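Local coordinates for protein leucine--tRNA ligase (Agrobacterium radiobacter, PDB 5AH5) that probably charges tRNA(Leu) with L-leucine at the expense of ATP, as a class I aminoacyl-tRNA synthetase that binds zinc, at residues L137-Y142 against I427-C432; G145-D150 against P187-D192. One frame throughout, in Å; residues are numbered along the deposited sequence.

Contacts 1 and 2 lie side by side, their centres about 10 Å apart. Both reach the same antiparallel sheet, and helix 128-143 of contact 1 leads directly into strand 147-151 of contact 2. Contact 1 packs the helix on the start of the strand that delivers C432 to the zinc; contact 2 is a strand pair nested in the long chain loop that contact 1 closes. They meet directly: the backbone N of I147 probably bonds to L141 O (3.1 Å), I427 CD1 packs on W189 CD1 at 3.6 Å, and H431 CE1 lies 3.6 Å from R149 NE. The nearest atoms of contacts 1 and 2 are about 24 and 16 Å from the bound tRNA, respectively.

Contact 1. Residues L137-Y142 against I427-C432; sequences LFLDLY and IPIIHC. With ZN (zinc ion), chain H.
F138 and P428 form the close-packed heart of this contact, where helix 128-143 rests on the turn leading into strand 429-432. With CG anti to the backbone N (chi1 178°), the F138 side chain reaches off the helix toward the turn, and P428 CD settles over one ring face, displaced toward its rim, in a CH-pi contact 4.2 Å from the ring centroid. The same ring is met obliquely by two isoleucines, I427 CG2 coming to 3.8 Å from F138 CZ while I429 CG1 approaches CE1. P428 is the centre of an inverse gamma turn, a tight bend whose proline ring faces the helix. L139 runs past that ring in the opposite direction, with CG of L139 3.8 Å from CG of P428; its CD2 methyl lies 3.4 Å from the carbonyl O of P428.

Packing is thinner one helical turn beyond F138. There the single methyl I429 CD1 sits over a face of the Y142 ring, near its rim, 4.1 Å from CE2, and also touches L139 CD2. Y142 is partly exposed, and its hydroxyl is hydrogen-bonded to T437. No hydrogen bond joins the two segments; their side chains meet through apolar contacts. The helix packs on residues 427-429, whereas C432, at the other end of the segment, does not touch 137-142: its SG binds the zinc ion at 2.4 Å, in a four-cysteine site with C435, C473 and C476.

M487 of strand 486-487 touches F138, I427 and P428, and W189 of strand 182-191 meets the F138 ring edge-to-face, so that helix 128-143, strand 425-432 and these two neighbouring strands of the antiparallel sheet all contribute to one hydrophobic cluster.

Contact 2. Residues G145-D150 against P187-D192; sequences GLIYRD and PQWFVD
Just ahead of the paired strands, the carbonyl O of L146 accepts a hydrogen bond from D192 N (2.9 Å), and V191 CG1 lies against the same oxygen. At I147, a non-hydrogen-bonded pair with V191, the side chain enters the face shared with W189; CG2 comes to 3.6 Å from W189 CE3, and CG1 touches V191 CG1.

Y148 turns to the other face and exchanges backbone hydrogen bonds with F190 in both directions. Its CG stands between the backbone N and carbonyl carbon (chi1 69°), which lays the ring over the partner strand, and F190 CB sits above one face of it, 3.9 Å from the centroid. The two aromatic planes are inclined by only 18° but slid apart, so the rings barely overlap. N414 binds the Y148 hydroxyl and also D192 OD1.

This is a regular antiparallel beta pair, strands 147-151 and 182-191, in the sheet that also carries strand 425-432 of the zinc-binding module.

R149 returns to the W189 side. Its chain, extended from CG to NE, passes across the indole with CD over the six-membered ring, 3.9 Å from its centroid. The guanidinium, inclined 51° to the indole, then takes P187 CB over one face, 3.4 Å from NH2. A water accepts a hydrogen bond from R149 NE and gives a weak one to P187 O, bridging the exposed R149 side chain to the backbone of the partner strand. The indole NE1 is bound by D483.

D150 closes the segment with a second reciprocal pair of backbone bonds, to Q188, while its CB lies 3.7 Å from F190 CE2 and its carbonyl O, in the plane of that ring, meets the ring edge.

Contact 1. Residues L137-Y142 against I427-C432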
loop_
_atom_site.group_PDB
_atom_site.type_symbol
_atom_site.label_atom_id
_atom_site.label_comp_id
_atom_site.label_asym_id
_atom_site.label_seq_id
_atom_site.Cartn_x
_atom_site.Cartn_y
_atom_site.Cartn_z
ATOM N N LEU B 137 -13.853 -11.666 15.519
ATOM C CA LEU B 137 -14.087 -10.332 14.964
ATOM C C LEU B 137 -15.339 -10.318 14.094
ATOM O O LEU B 137 -16.131 -9.396 14.160
ATOM C CB LEU B 137 -12.887 -9.855 14.140
ATOM C CG LEU B 137 -11.625 -9.385 14.865
ATOM C CD1 LEU B 137 -10.746 -8.754 13.791
ATOM C CD2 LEU B 137 -11.940 -8.386 15.951
ATOM N N PHE B 138 -15.535 -11.362 13.276
ATOM C CA PHE B 138 -16.736 -11.396 12.408
ATOM C C PHE B 138 -17.987 -11.336 13.269
ATOM O O PHE B 138 -18.920 -10.573 12.963
ATOM C CB PHE B 138 -16.716 -12.631 11.557
ATOM C CG PHE B 138 -17.917 -12.794 10.675
ATOM C CD1 PHE B 138 -19.150 -13.233 11.193
ATOM C CD2 PHE B 138 -17.813 -12.611 9.297
ATOM C CE1 PHE B 138 -20.254 -13.383 10.353
ATOM C CE2 PHE B 138 -18.902 -12.816 8.467
ATOM C CZ PHE B 138 -20.120 -13.181 8.998
ATOM N N LEU B 139 -18.008 -12.122 14.349
ATOM C CA LEU B 139 -19.221 -12.180 15.215
ATOM C C LEU B 139 -19.462 -10.894 15.966
ATOM O O LEU B 139 -20.628 -10.464 16.135
ATOM C CB LEU B 139 -19.175 -13.384 16.163
ATOM C CG LEU B 139 -19.326 -14.694 15.392
ATOM C CD1 LEU B 139 -19.143 -15.881 16.315
ATOM C CD2 LEU B 139 -20.681 -14.782 14.689
ATOM N N ASP B 140 -18.381 -10.230 16.368
ATOM C CA ASP B 140 -18.526 -8.848 16.941
ATOM C C ASP B 140 -19.132 -7.866 15.945
ATOM O O ASP B 140 -20.158 -7.197 16.228
ATOM C CB ASP B 140 -17.225 -8.390 17.573
ATOM C CG ASP B 140 -17.398 -7.207 18.518
ATOM O OD1 ASP B 140 -18.498 -6.990 19.066
ATOM O OD2 ASP B 140 -16.408 -6.456 18.678
ATOM N N LEU B 141 -18.615 -7.844 14.724
ATOM C CA LEU B 141 -19.175 -6.946 13.709
ATOM C C LEU B 141 -20.608 -7.316 13.343
ATOM O O LEU B 141 -21.435 -6.426 13.052
ATOM C CB LEU B 141 -18.293 -6.909 12.457
ATOM C CG LEU B 141 -17.108 -5.899 12.514
ATOM C CD1 LEU B 141 -16.037 -6.194 13.562
ATOM C CD2 LEU B 141 -16.484 -5.867 11.126
ATOM N N TYR B 142 -20.903 -8.629 13.327
ATOM C CA TYR B 142 -22.281 -9.100 13.139
ATOM C C TYR B 142 -23.216 -8.641 14.264
ATOM O O TYR B 142 -24.241 -8.044 13.973
ATOM C CB TYR B 142 -22.320 -10.628 13.004
ATOM C CG TYR B 142 -23.716 -11.208 12.841
ATOM C CD1 TYR B 142 -24.548 -10.857 11.764
ATOM C CD2 TYR B 142 -24.200 -12.114 13.768
ATOM C CE1 TYR B 142 -25.838 -11.386 11.637
ATOM C CE2 TYR B 142 -25.468 -12.653 13.656
ATOM C CZ TYR B 142 -26.273 -12.288 12.602
ATOM O OH TYR B 142 -27.484 -12.886 12.557
ATOM N N ILE B 427 -17.349 -18.980 7.713
ATOM C CA ILE B 427 -18.261 -18.011 8.289
ATOM C C ILE B 427 -18.934 -18.686 9.515
ATOM O O ILE B 427 -19.578 -19.700 9.340
ATOM C CB ILE B 427 -19.263 -17.587 7.244
ATOM C CG1 ILE B 427 -18.495 -16.786 6.168
ATOM C CG2 ILE B 427 -20.432 -16.784 7.862
ATOM C CD1 ILE B 427 -19.375 -16.012 5.194
ATOM N N PRO B 428 -18.729 -18.144 10.746
ATOM C CA PRO B 428 -19.058 -18.813 12.019
ATOM C C PRO B 428 -20.530 -18.576 12.401
ATOM O O PRO B 428 -20.876 -17.967 13.435
ATOM C CB PRO B 428 -18.060 -18.179 12.992
ATOM C CG PRO B 428 -18.042 -16.754 12.515
ATOM C CD PRO B 428 -17.985 -16.882 10.998
ATOM N N ILE B 429 -21.388 -19.017 11.490
ATOM C CA ILE B 429 -22.836 -18.827 11.549
ATOM C C ILE B 429 -23.505 -20.197 11.335
ATOM O O ILE B 429 -22.978 -21.079 10.607
ATOM C CB ILE B 429 -23.282 -17.856 10.483
ATOM C CG1 ILE B 429 -22.697 -16.467 10.771
ATOM C CG2 ILE B 429 -24.819 -17.771 10.394
ATOM C CD1 ILE B 429 -23.407 -15.687 11.856
ATOM N N ILE B 430 -24.570 -20.423 12.096
ATOM C CA ILE B 430 -25.411 -21.575 11.917
ATOM C C ILE B 430 -26.767 -21.116 11.435
ATOM O O ILE B 430 -27.313 -20.214 11.965
ATOM C CB ILE B 430 -25.510 -22.380 13.210
ATOM C CG1 ILE B 430 -24.129 -23.051 13.458
ATOM C CG2 ILE B 430 -26.599 -23.471 13.073
ATOM C CD1 ILE B 430 -23.916 -23.706 14.817
ATOM N N HIS B 431 -27.310 -21.760 10.402
ATOM C CA HIS B 431 -28.634 -21.419 9.909
ATOM C C HIS B 431 -29.676 -22.468 10.381
ATOM O O HIS B 431 -29.555 -23.693 10.087
ATOM C CB HIS B 431 -28.633 -21.373 8.385
ATOM C CG HIS B 431 -27.702 -20.344 7.812
ATOM N ND1 HIS B 431 -28.143 -19.134 7.346
ATOM C CD2 HIS B 431 -26.365 -20.365 7.601
ATOM C CE1 HIS B 431 -27.127 -18.460 6.848
ATOM N NE2 HIS B 431 -26.040 -19.190 6.981
ATOM N N CYS B 432 -30.679 -21.955 11.084
ATOM C CA CYS B 432 -31.673 -22.775 11.768
ATOM C C CYS B 432 -32.998 -22.479 11.125
ATOM O O CYS B 432 -33.366 -21.323 11.029
ATOM C CB CYS B 432 -31.760 -22.452 13.264
ATOM S SG CYS B 432 -33.100 -23.429 14.084
HETATM ZN ZN ZN H . -32.805 -22.977 16.434
#

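Contact 2. Residues G145-D150 against P187-D192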
loop_
_atom_site.group_PDB
_atom_site.type_symbol
_atom_site.label_atom_id
_atom_site.label_comp_id
_atom_site.label_asym_id
_atom_site.label_seq_id
_atom_site.Cartn_x
_atom_site.Cartn_y
_atom_site.Cartn_z
ATOM N N GLY B 145 -24.144 -4.919 13.981
ATOM C CA GLY B 145 -24.774 -4.476 12.745
ATOM C C GLY B 145 -23.844 -4.045 11.619
ATOM O O GLY B 145 -24.323 -3.655 10.588
ATOM N N LEU B 146 -22.529 -4.151 11.777
ATOM C CA LEU B 146 -21.601 -3.791 10.688
ATOM C C LEU B 146 -21.545 -4.867 9.616
ATOM O O LEU B 146 -21.411 -4.559 8.446
ATOM C CB LEU B 146 -20.213 -3.498 11.243
ATOM C CG LEU B 146 -20.289 -2.193 12.049
ATOM C CD1 LEU B 146 -19.421 -2.258 13.285
ATOM C CD2 LEU B 146 -19.977 -1.009 11.160
ATOM N N ILE B 147 -21.717 -6.130 10.016
ATOM C CA ILE B 147 -21.852 -7.220 9.074
ATOM C C ILE B 147 -23.305 -7.669 9.088
ATOM O O ILE B 147 -23.905 -7.874 10.175
ATOM C CB ILE B 147 -20.901 -8.399 9.375
ATOM C CG1 ILE B 147 -19.459 -8.021 8.973
ATOM C CG2 ILE B 147 -21.336 -9.675 8.606
ATOM C CD1 ILE B 147 -18.397 -9.010 9.414
ATOM N N TYR B 148 -23.825 -7.885 7.877
ATOM C CA TYR B 148 -25.193 -8.291 7.677
ATOM C C TYR B 148 -25.405 -9.166 6.438
ATOM O O TYR B 148 -24.588 -9.202 5.496
ATOM C CB TYR B 148 -26.036 -7.028 7.623
ATOM C CG TYR B 148 -25.788 -6.196 6.376
ATOM C CD1 TYR B 148 -26.527 -6.438 5.232
ATOM C CD2 TYR B 148 -24.835 -5.170 6.344
ATOM C CE1 TYR B 148 -26.354 -5.722 4.085
ATOM C CE2 TYR B 148 -24.640 -4.446 5.178
ATOM C CZ TYR B 148 -25.417 -4.721 4.050
ATOM O OH TYR B 148 -25.317 -4.056 2.842
ATOM N N ARG B 149 -26.531 -9.866 6.436
ATOM C CA ARG B 149 -26.914 -10.751 5.352
ATOM C C ARG B 149 -27.968 -10.107 4.554
ATOM O O ARG B 149 -28.854 -9.521 5.117
ATOM C CB ARG B 149 -27.432 -12.082 5.892
ATOM C CG ARG B 149 -27.313 -13.209 4.860
ATOM C CD ARG B 149 -27.230 -14.565 5.517
ATOM N NE ARG B 149 -27.276 -15.646 4.538
ATOM C CZ ARG B 149 -28.378 -16.284 4.157
ATOM N NH1 ARG B 149 -29.588 -15.959 4.649
ATOM N NH2 ARG B 149 -28.274 -17.263 3.280
ATOM N N ASP B 150 -27.892 -10.205 3.225
ATOM C CA ASP B 150 -28.901 -9.587 2.404
ATOM C C ASP B 150 -29.058 -10.368 1.135
ATOM O O ASP B 150 -28.119 -11.000 0.674
ATOM C CB ASP B 150 -28.485 -8.143 2.107
ATOM C CG ASP B 150 -29.591 -7.301 1.441
ATOM O OD1 ASP B 150 -30.794 -7.544 1.646
ATOM O OD2 ASP B 150 -29.245 -6.349 0.715
ATOM N N PRO B 187 -28.658 -14.589 -1.472
ATOM C CA PRO B 187 -28.378 -14.139 -0.090
ATOM C C PRO B 187 -26.884 -14.247 0.205
ATOM O O PRO B 187 -26.270 -15.318 -0.028
ATOM C CB PRO B 187 -29.203 -15.091 0.802
ATOM C CG PRO B 187 -30.058 -15.891 -0.121
ATOM C CD PRO B 187 -29.437 -15.846 -1.504
ATOM N N GLN B 188 -26.288 -13.134 0.634
ATOM C CA GLN B 188 -24.848 -13.069 0.786
ATOM C C GLN B 188 -24.523 -12.221 1.993
ATOM O O GLN B 188 -25.405 -11.477 2.520
ATOM C CB GLN B 188 -24.214 -12.463 -0.452
ATOM C CG GLN B 188 -24.346 -13.271 -1.718
ATOM C CD GLN B 188 -23.536 -14.547 -1.743
ATOM O OE1 GLN B 188 -22.411 -14.637 -1.247
ATOM N NE2 GLN B 188 -24.113 -15.554 -2.352
ATOM N N TRP B 189 -23.269 -12.357 2.447
ATOM C CA TRP B 189 -22.764 -11.557 3.544
ATOM C C TRP B 189 -22.057 -10.316 3.000
ATOM O O TRP B 189 -21.372 -10.372 1.941
ATOM C CB TRP B 189 -21.833 -12.362 4.463
ATOM C CG TRP B 189 -22.580 -13.439 5.192
ATOM C CD1 TRP B 189 -22.705 -14.724 4.810
ATOM C CD2 TRP B 189 -23.287 -13.315 6.431
ATOM N NE1 TRP B 189 -23.442 -15.415 5.716
ATOM C CE2 TRP B 189 -23.822 -14.575 6.722
ATOM C CE3 TRP B 189 -23.532 -12.252 7.311
ATOM C CZ2 TRP B 189 -24.583 -14.821 7.877
ATOM C CZ3 TRP B 189 -24.251 -12.456 8.425
ATOM C CH2 TRP B 189 -24.807 -13.759 8.716
ATOM N N PHE B 190 -22.221 -9.226 3.754
ATOM C CA PHE B 190 -21.742 -7.897 3.417
ATOM C C PHE B 190 -21.194 -7.207 4.658
ATOM O O PHE B 190 -21.590 -7.548 5.804
ATOM C CB PHE B 190 -22.911 -7.038 2.953
ATOM C CG PHE B 190 -23.522 -7.502 1.698
ATOM C CD1 PHE B 190 -23.030 -7.090 0.481
ATOM C CD2 PHE B 190 -24.612 -8.375 1.725
ATOM C CE1 PHE B 190 -23.622 -7.535 -0.704
ATOM C CE2 PHE B 190 -25.187 -8.807 0.575
ATOM C CZ PHE B 190 -24.697 -8.389 -0.651
ATOM N N VAL B 191 -20.313 -6.229 4.439
ATOM C CA VAL B 191 -19.962 -5.256 5.474
ATOM C C VAL B 191 -20.403 -3.868 5.028
ATOM O O VAL B 191 -20.216 -3.480 3.869
ATOM C CB VAL B 191 -18.477 -5.200 5.803
ATOM C CG1 VAL B 191 -18.302 -4.720 7.237
ATOM C CG2 VAL B 191 -17.794 -6.534 5.586
ATOM N N ASP B 192 -20.999 -3.121 5.958
ATOM C CA ASP B 192 -21.555 -1.805 5.659
ATOM C C ASP B 192 -20.460 -0.720 5.585
ATOM O O ASP B 192 -20.357 0.123 6.435
ATOM C CB ASP B 192 -22.584 -1.445 6.728
ATOM C CG ASP B 192 -23.403 -0.214 6.379
ATOM O OD1 ASP B 192 -23.254 0.366 5.277
ATOM O OD2 ASP B 192 -24.200 0.180 7.228
HETATM O O HOH W 1 -25.480 -15.830 2.690
#